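Local coordinates for protein putative cytochrome P450 hydroxylase (Chondromyces apiculatus DSM 436, PDB 6GMF) that probably works as a heme-thiolate cytochrome P450 monooxygenase that activates molecular oxygen to oxidise terpenes, at residues F185-S190 with L224-N228; V247-D251 with D366-V370. All coordinates share one frame; numbering follows the deposited sequence.

Interaction 1. Residues F185-S190 with L224-N228; sequences FYAYFS and LSFAN
Leu224 meets Tyr186, Phe189 and Ser190 where helix 177-198 crosses the early turns of helix 220-251, the long central helix of the P450 fold. The segment axes approach to 10.4 Å at 123°. Leu224 divides its contacts: CB lies against Tyr186 CD1 at 3.8 Å, CD2 packs on Phe189 CB at 3.7 Å, and CD1 reaches Ser190 OG. Its carbonyl O faces the edge of the Tyr186 ring, 3.4 Å from CE1. Phe226, just beyond Ser225, turns away to touch the heme. Ala227 points back, its CB 4.0 Å from Phe185 CZ. With Asn228 the packing is closest: Tyr186 OH sits 3.1 Å from Asn228 CB, while Asn228 OD1 lies over one face of the Phe185 ring and Phe189 CD2 over the other. Phe185 reaches this place because CG is anti to its backbone N (chi1 178°). With an alanine at Tyr186, a gap would probably open beside Leu224 CB and Asn228 CB, setting both side chains freer to shift. No hydrogen bond joins the segments, so van der Waals packing carries the contact; burying Asn228 OD1 without a partner is likely to cost some of that gain.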
ATOM      1  N   PHE A 185      -7.664  13.628 -14.067  1.00 19.74           N
ATOM      2  CA  PHE A 185      -8.324  12.510 -13.353  1.00 19.76           C
ATOM      3  C   PHE A 185      -9.745  12.901 -12.965  1.00 19.57           C
ATOM      4  O   PHE A 185     -10.699  12.191 -13.234  1.00 19.54           O
ATOM      5  CB  PHE A 185      -7.540  12.112 -12.098  1.00 19.39           C
ATOM      6  CG  PHE A 185      -8.184  11.009 -11.279  1.00 18.39           C
ATOM      7  CD1 PHE A 185      -9.154  11.310 -10.322  1.00 19.73           C
ATOM      8  CD2 PHE A 185      -7.876   9.673 -11.495  1.00 21.20           C
ATOM      9  CE1 PHE A 185      -9.787  10.308  -9.598  1.00 21.86           C
ATOM     10  CE2 PHE A 185      -8.499   8.670 -10.750  1.00 20.36           C
ATOM     11  CZ  PHE A 185      -9.448   8.985  -9.808  1.00 20.08           C
ATOM     12  N   TYR A 186      -9.862  14.059 -12.337  1.00 21.16           N
ATOM     13  CA  TYR A 186     -11.173  14.473 -11.817  1.00 21.13           C
ATOM     14  C   TYR A 186     -12.094  14.944 -12.949  1.00 20.38           C
ATOM     15  O   TYR A 186     -13.269  14.704 -12.903  1.00 22.01           O
ATOM     16  CB  TYR A 186     -11.057  15.547 -10.739  1.00 22.52           C
ATOM     17  CG  TYR A 186     -10.583  15.031  -9.404  1.00 24.50           C
ATOM     18  CD1 TYR A 186     -11.211  13.947  -8.812  1.00 26.30           C
ATOM     19  CD2 TYR A 186      -9.498  15.579  -8.764  1.00 24.82           C
ATOM     20  CE1 TYR A 186     -10.811  13.466  -7.577  1.00 26.85           C
ATOM     21  CE2 TYR A 186      -9.084  15.115  -7.522  1.00 25.92           C
ATOM     22  CZ  TYR A 186      -9.725  14.034  -6.946  1.00 24.53           C
ATOM     23  OH  TYR A 186      -9.360  13.571  -5.713  1.00 27.13           O
ATOM     24  N   ALA A 187     -11.524  15.502 -14.020  1.00 20.74           N
ATOM     25  CA  ALA A 187     -12.339  15.926 -15.140  1.00 21.00           C
ATOM     26  C   ALA A 187     -12.962  14.682 -15.780  1.00 21.45           C
ATOM     27  O   ALA A 187     -14.173  14.581 -16.003  1.00 24.56           O
ATOM     28  CB  ALA A 187     -11.484  16.724 -16.098  1.00 24.92           C
ATOM     29  N   TYR A 188     -12.127  13.670 -15.994  1.00 18.87           N
ATOM     30  CA  TYR A 188     -12.600  12.473 -16.595  1.00 19.29           C
ATOM     31  C   TYR A 188     -13.603  11.774 -15.672  1.00 20.31           C
ATOM     32  O   TYR A 188     -14.728  11.383 -16.085  1.00 19.67           O
ATOM     33  CB  TYR A 188     -11.427  11.541 -16.919  1.00 17.92           C
ATOM     34  CG  TYR A 188     -11.914  10.192 -17.402  1.00 17.02           C
ATOM     35  CD1 TYR A 188     -12.635  10.098 -18.582  1.00 17.94           C
ATOM     36  CD2 TYR A 188     -11.705   9.015 -16.688  1.00 17.69           C
ATOM     37  CE1 TYR A 188     -13.123   8.888 -19.050  1.00 20.37           C
ATOM     38  CE2 TYR A 188     -12.186   7.796 -17.146  1.00 18.57           C
ATOM     39  CZ  TYR A 188     -12.904   7.740 -18.326  1.00 21.07           C
ATOM     40  OH  TYR A 188     -13.381   6.549 -18.794  1.00 23.31           O
ATOM     41  N   PHE A 189     -13.249  11.583 -14.404  1.00 19.58           N
ATOM     42  CA  PHE A 189     -14.206  10.831 -13.573  1.00 19.38           C
ATOM     43  C   PHE A 189     -15.486  11.629 -13.299  1.00 19.55           C
ATOM     44  O   PHE A 189     -16.507  11.034 -13.066  1.00 21.84           O
ATOM     45  CB  PHE A 189     -13.494  10.293 -12.333  1.00 19.38           C
ATOM     46  CG  PHE A 189     -12.790   9.008 -12.622  1.00 19.28           C
ATOM     47  CD1 PHE A 189     -13.507   7.829 -12.707  1.00 22.04           C
ATOM     48  CD2 PHE A 189     -11.428   8.986 -12.812  1.00 20.51           C
ATOM     49  CE1 PHE A 189     -12.867   6.640 -13.017  1.00 22.20           C
ATOM     50  CE2 PHE A 189     -10.779   7.791 -13.063  1.00 21.45           C
ATOM     51  CZ  PHE A 189     -11.504   6.626 -13.196  1.00 22.68           C
ATOM     52  N   SER A 190     -15.441  12.952 -13.394  1.00 18.90           N
ATOM     53  CA  SER A 190     -16.693  13.763 -13.300  1.00 23.08           C
ATOM     54  C   SER A 190     -17.630  13.362 -14.442  1.00 23.73           C
ATOM     55  O   SER A 190     -18.830  13.177 -14.256  1.00 25.06           O
ATOM     56  CB  SER A 190     -16.420  15.249 -13.363  1.00 27.17           C
ATOM     57  OG  SER A 190     -15.685  15.689 -12.256  1.00 30.70           O
ATOM     58  N   LEU A 224     -15.750  11.018  -6.118  1.00 20.14           N
ATOM     59  CA  LEU A 224     -14.534  11.302  -6.894  1.00 20.81           C
ATOM     60  C   LEU A 224     -13.325  11.175  -5.977  1.00 21.19           C
ATOM     61  O   LEU A 224     -12.296  10.630  -6.386  1.00 21.79           O
ATOM     62  CB  LEU A 224     -14.602  12.706  -7.502  1.00 22.34           C
ATOM     63  CG  LEU A 224     -15.735  12.894  -8.511  1.00 23.74           C
ATOM     64  CD1 LEU A 224     -15.770  14.336  -8.979  1.00 27.16           C
ATOM     65  CD2 LEU A 224     -15.583  11.929  -9.684  1.00 25.49           C
ATOM     66  N   SER A 225     -13.425  11.739  -4.764  1.00 21.13           N
ATOM     67  CA  SER A 225     -12.302  11.676  -3.837  1.00 20.60           C
ATOM     68  C   SER A 225     -11.961  10.215  -3.490  1.00 19.78           C
ATOM     69  O   SER A 225     -10.756   9.890  -3.406  1.00 18.14           O
ATOM     70  CB  SER A 225     -12.543  12.505  -2.618  1.00 22.87           C
ATOM     71  OG  SER A 225     -11.583  12.184  -1.618  1.00 25.19           O
ATOM     72  N   PHE A 226     -12.965   9.346  -3.339  1.00 18.14           N
ATOM     73  CA  PHE A 226     -12.723   7.950  -3.001  1.00 19.28           C
ATOM     74  C   PHE A 226     -12.084   7.208  -4.201  1.00 18.89           C
ATOM     75  O   PHE A 226     -11.149   6.407  -4.016  1.00 19.46           O
ATOM     76  CB  PHE A 226     -13.961   7.260  -2.449  1.00 20.00           C
ATOM     77  CG  PHE A 226     -13.689   5.843  -2.001  1.00 17.81           C
ATOM     78  CD1 PHE A 226     -12.926   5.582  -0.855  1.00 18.00           C
ATOM     79  CD2 PHE A 226     -14.155   4.776  -2.725  1.00 18.37           C
ATOM     80  CE1 PHE A 226     -12.669   4.281  -0.458  1.00 18.14           C
ATOM     81  CE2 PHE A 226     -13.899   3.473  -2.317  1.00 19.33           C
ATOM     82  CZ  PHE A 226     -13.159   3.232  -1.183  1.00 19.48           C
ATOM     83  N   ALA A 227     -12.543   7.504  -5.425  1.00 18.47           N
ATOM     84  CA  ALA A 227     -11.931   6.973  -6.623  1.00 17.35           C
ATOM     85  C   ALA A 227     -10.434   7.315  -6.652  1.00 18.98           C
ATOM     86  O   ALA A 227      -9.590   6.474  -6.954  1.00 18.13           O
ATOM     87  CB  ALA A 227     -12.643   7.474  -7.850  1.00 18.01           C
ATOM     88  N   ASN A 228     -10.099   8.585  -6.372  1.00 19.60           N
ATOM     89  CA  ASN A 228      -8.757   9.055  -6.403  1.00 19.50           C
ATOM     90  C   ASN A 228      -7.969   8.312  -5.316  1.00 20.11           C
ATOM     91  O   ASN A 228      -6.802   7.915  -5.532  1.00 19.22           O
ATOM     92  CB  ASN A 228      -8.711  10.572  -6.169  1.00 20.25           C
ATOM     93  CG  ASN A 228      -7.318  11.151  -6.195  1.00 22.02           C
ATOM     94  OD1 ASN A 228      -6.794  11.449  -7.271  1.00 27.56           O
ATOM     95  ND2 ASN A 228      -6.705  11.295  -5.046  1.00 24.01           N
TER

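Interaction 2. Residues V247-D251 with D366-V370; sequences VALTD and DIQRV
Arg369 binds Asp251 and Thr250 together, tying the far end of helix 220-251, the long central helix of the cytochrome P450 fold, to strand 368-369, an outer strand of a small three-stranded antiparallel sheet. The salt bridge leads: Arg369 NH2 donates to Asp251 OD1 at 2.7 Å, with an N-H...O angle of 150°. Asp251 OD1 also takes a weak bond from Arg369 NH1, 3.2 Å long. The carboxylate and guanidinium planes stand 83° apart, so the pair is not a flat two-oxygen bridge; a single oxygen bridges the two terminal nitrogens and is approached by NH2 from above the carboxylate plane.

Arg369 NH1 also donates to Thr250 OG1 at 2.7 Å, somewhat tilted from the guanidinium plane. That hydroxyl in turn hydrogen-bonds Leu246 O, one turn back along the helix, and so relays the arginine's grip to the helix backbone. Arg369 NE and NH2 bond further to the carbonyls of Ser371 and Gln372, which fixes the rotation of the guanidinium. A bend at chi3 (-67°) lets the guanidinium lie alongside the last turn, its edge turned to Thr250 and Asp251. The positive charge near the C-terminal end of the helix is likely to be favourable, since that end carries partial negative charge.

Outward from the polar cluster the contact becomes apolar, with Arg369 CG 3.8 Å from Thr250 CB. Val247 CG1 lies beside the guanidinium, 4.1 Å from Arg369 NH1. On the strand side, backbone bonds from Gln368 to Arg391 and from Val370 to Pro389 join the segment to the C-terminal strand 389-391. The Thr250 methyl points away from the polar cluster, and its CG2 meets Ile367 CG2 at 4.0 Å, the two side chains crossing at about a right angle.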
ATOM      1  N   VAL A 247      11.815  -9.927  -4.038  1.00 19.90           N
ATOM      2  CA  VAL A 247      13.093  -9.656  -3.397  1.00 19.56           C
ATOM      3  C   VAL A 247      13.329 -10.681  -2.273  1.00 19.41           C
ATOM      4  O   VAL A 247      14.403 -11.328  -2.231  1.00 21.94           O
ATOM      5  CB  VAL A 247      13.213  -8.210  -2.875  1.00 18.67           C
ATOM      6  CG1 VAL A 247      14.402  -8.064  -1.922  1.00 19.64           C
ATOM      7  CG2 VAL A 247      13.331  -7.173  -3.991  1.00 18.88           C
ATOM      8  N   ALA A 248      12.345 -10.870  -1.394  1.00 20.68           N
ATOM      9  CA  ALA A 248      12.471 -11.808  -0.256  1.00 22.52           C
ATOM     10  C   ALA A 248      12.680 -13.231  -0.799  1.00 22.43           C
ATOM     11  O   ALA A 248      13.492 -14.002  -0.289  1.00 23.79           O
ATOM     12  CB  ALA A 248      11.271 -11.693   0.651  1.00 22.58           C
ATOM     13  N   LEU A 249      11.906 -13.626  -1.806  1.00 22.93           N
ATOM     14  CA  LEU A 249      11.995 -15.010  -2.266  1.00 24.15           C
ATOM     15  C   LEU A 249      13.350 -15.233  -2.924  1.00 23.79           C
ATOM     16  O   LEU A 249      13.943 -16.296  -2.672  1.00 25.74           O
ATOM     17  CB  LEU A 249      10.857 -15.338  -3.223  1.00 22.56           C
ATOM     18  CG  LEU A 249       9.492 -15.445  -2.559  1.00 23.52           C
ATOM     19  CD1 LEU A 249       8.391 -15.423  -3.590  1.00 25.27           C
ATOM     20  CD2 LEU A 249       9.396 -16.679  -1.688  1.00 25.05           C
ATOM     21  N   THR A 250      13.855 -14.231  -3.670  1.00 22.36           N
ATOM     22  CA  THR A 250      15.166 -14.415  -4.375  1.00 23.49           C
ATOM     23  C   THR A 250      16.319 -14.382  -3.371  1.00 24.76           C
ATOM     24  O   THR A 250      17.363 -15.004  -3.624  1.00 28.57           O
ATOM     25  CB  THR A 250      15.370 -13.484  -5.568  1.00 26.03           C
ATOM     26  OG1 THR A 250      15.190 -12.124  -5.173  1.00 24.15           O
ATOM     27  CG2 THR A 250      14.437 -13.844  -6.711  1.00 25.32           C
ATOM     28  N   ASP A 251      16.121 -13.721  -2.223  1.00 23.93           N
ATOM     29  CA  ASP A 251      17.117 -13.709  -1.156  1.00 24.80           C
ATOM     30  C   ASP A 251      17.103 -15.034  -0.372  1.00 27.27           C
ATOM     31  O   ASP A 251      18.031 -15.278   0.399  1.00 27.97           O
ATOM     32  CB  ASP A 251      16.867 -12.562  -0.183  1.00 27.32           C
ATOM     33  CG  ASP A 251      17.601 -11.295  -0.546  1.00 28.20           C
ATOM     34  OD1 ASP A 251      18.593 -11.395  -1.256  1.00 32.16           O
ATOM     35  OD2 ASP A 251      17.201 -10.226  -0.055  1.00 33.87           O
ATOM     36  N   ASP A 366      13.729 -21.362 -12.688  1.00 33.28           N
ATOM     37  CA  ASP A 366      14.610 -20.742 -11.726  1.00 33.25           C
ATOM     38  C   ASP A 366      14.566 -19.223 -11.894  1.00 34.26           C
ATOM     39  O   ASP A 366      14.744 -18.709 -13.014  1.00 36.23           O
ATOM     40  CB  ASP A 366      16.052 -21.210 -11.892  1.00 37.03           C
ATOM     41  CG  ASP A 366      16.299 -22.662 -11.524  1.00 44.02           C
ATOM     42  OD1 ASP A 366      15.332 -23.343 -11.075  1.00 44.83           O
ATOM     43  OD2 ASP A 366      17.458 -23.103 -11.701  1.00 47.00           O
ATOM     44  N   ILE A 367      14.286 -18.521 -10.789  1.00 30.50           N
ATOM     45  CA  ILE A 367      14.230 -17.075 -10.761  1.00 27.16           C
ATOM     46  C   ILE A 367      15.388 -16.570  -9.916  1.00 28.23           C
ATOM     47  O   ILE A 367      15.549 -17.004  -8.769  1.00 31.21           O
ATOM     48  CB  ILE A 367      12.879 -16.603 -10.190  1.00 29.00           C
ATOM     49  CG1 ILE A 367      11.710 -17.216 -10.966  1.00 28.33           C
ATOM     50  CG2 ILE A 367      12.798 -15.086 -10.160  1.00 28.94           C
ATOM     51  CD1 ILE A 367      10.419 -17.337 -10.179  1.00 29.15           C
ATOM     52  N   GLN A 368      16.140 -15.610 -10.448  1.00 27.15           N
ATOM     53  CA  GLN A 368      17.261 -15.012  -9.764  1.00 27.91           C
ATOM     54  C   GLN A 368      17.225 -13.526 -10.051  1.00 26.03           C
ATOM     55  O   GLN A 368      16.705 -13.128 -11.090  1.00 27.06           O
ATOM     56  CB  GLN A 368      18.595 -15.560 -10.254  1.00 31.08           C
ATOM     57  CG  GLN A 368      18.795 -17.025  -9.928  1.00 37.69           C
ATOM     58  CD  GLN A 368      20.263 -17.345  -9.747  1.00 43.00           C
ATOM     59  OE1 GLN A 368      21.130 -16.724 -10.364  1.00 44.82           O
ATOM     60  NE2 GLN A 368      20.548 -18.297  -8.868  1.00 46.84           N
ATOM     61  N   ARG A 369      17.805 -12.740  -9.155  1.00 23.44           N
ATOM     62  CA  ARG A 369      18.035 -11.369  -9.443  1.00 26.70           C
ATOM     63  C   ARG A 369      19.258 -11.284 -10.349  1.00 25.51           C
ATOM     64  O   ARG A 369      20.172 -12.077 -10.251  1.00 31.28           O
ATOM     65  CB  ARG A 369      18.222 -10.531  -8.177  1.00 26.62           C
ATOM     66  CG  ARG A 369      17.004 -10.482  -7.271  1.00 24.77           C
ATOM     67  CD  ARG A 369      17.092  -9.250  -6.384  1.00 24.67           C
ATOM     68  NE  ARG A 369      18.204  -9.389  -5.440  1.00 26.07           N
ATOM     69  CZ  ARG A 369      18.091  -9.883  -4.210  1.00 27.38           C
ATOM     70  NH1 ARG A 369      16.999 -10.559  -3.851  1.00 23.92           N
ATOM     71  NH2 ARG A 369      19.075  -9.669  -3.340  1.00 26.27           N
ATOM     72  N   VAL A 370      19.289 -10.261 -11.183  1.00 25.56           N
ATOM     73  CA  VAL A 370      20.515  -9.927 -11.907  1.00 27.47           C
ATOM     74  C   VAL A 370      21.555  -9.427 -10.894  1.00 27.86           C
ATOM     75  O   VAL A 370      22.722  -9.844 -10.930  1.00 27.95           O
ATOM     76  CB  VAL A 370      20.261  -8.914 -13.031  1.00 29.08           C
ATOM     77  CG1 VAL A 370      21.587  -8.396 -13.596  1.00 31.02           C
ATOM     78  CG2 VAL A 370      19.383  -9.523 -14.132  1.00 28.72           C
TER

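Both interactions draw on helix 220-251, one near its start and the other at its end, with centres about 38 Å apart on opposite sides of the chain's centre. Interaction 1 is a buried helix-helix crossing, beside a residue that touches the heme, and relies on aromatic and aliphatic packing without a hydrogen bond between its segments. Interaction 2 is only partly buried, lies away from the annotated sites and joins the helix to an edge strand through charge and hydrogen bonds. The pair illustrates how a single long helix can be fixed by shape fit where it is enclosed and by directional polar bonds where it nears solvent.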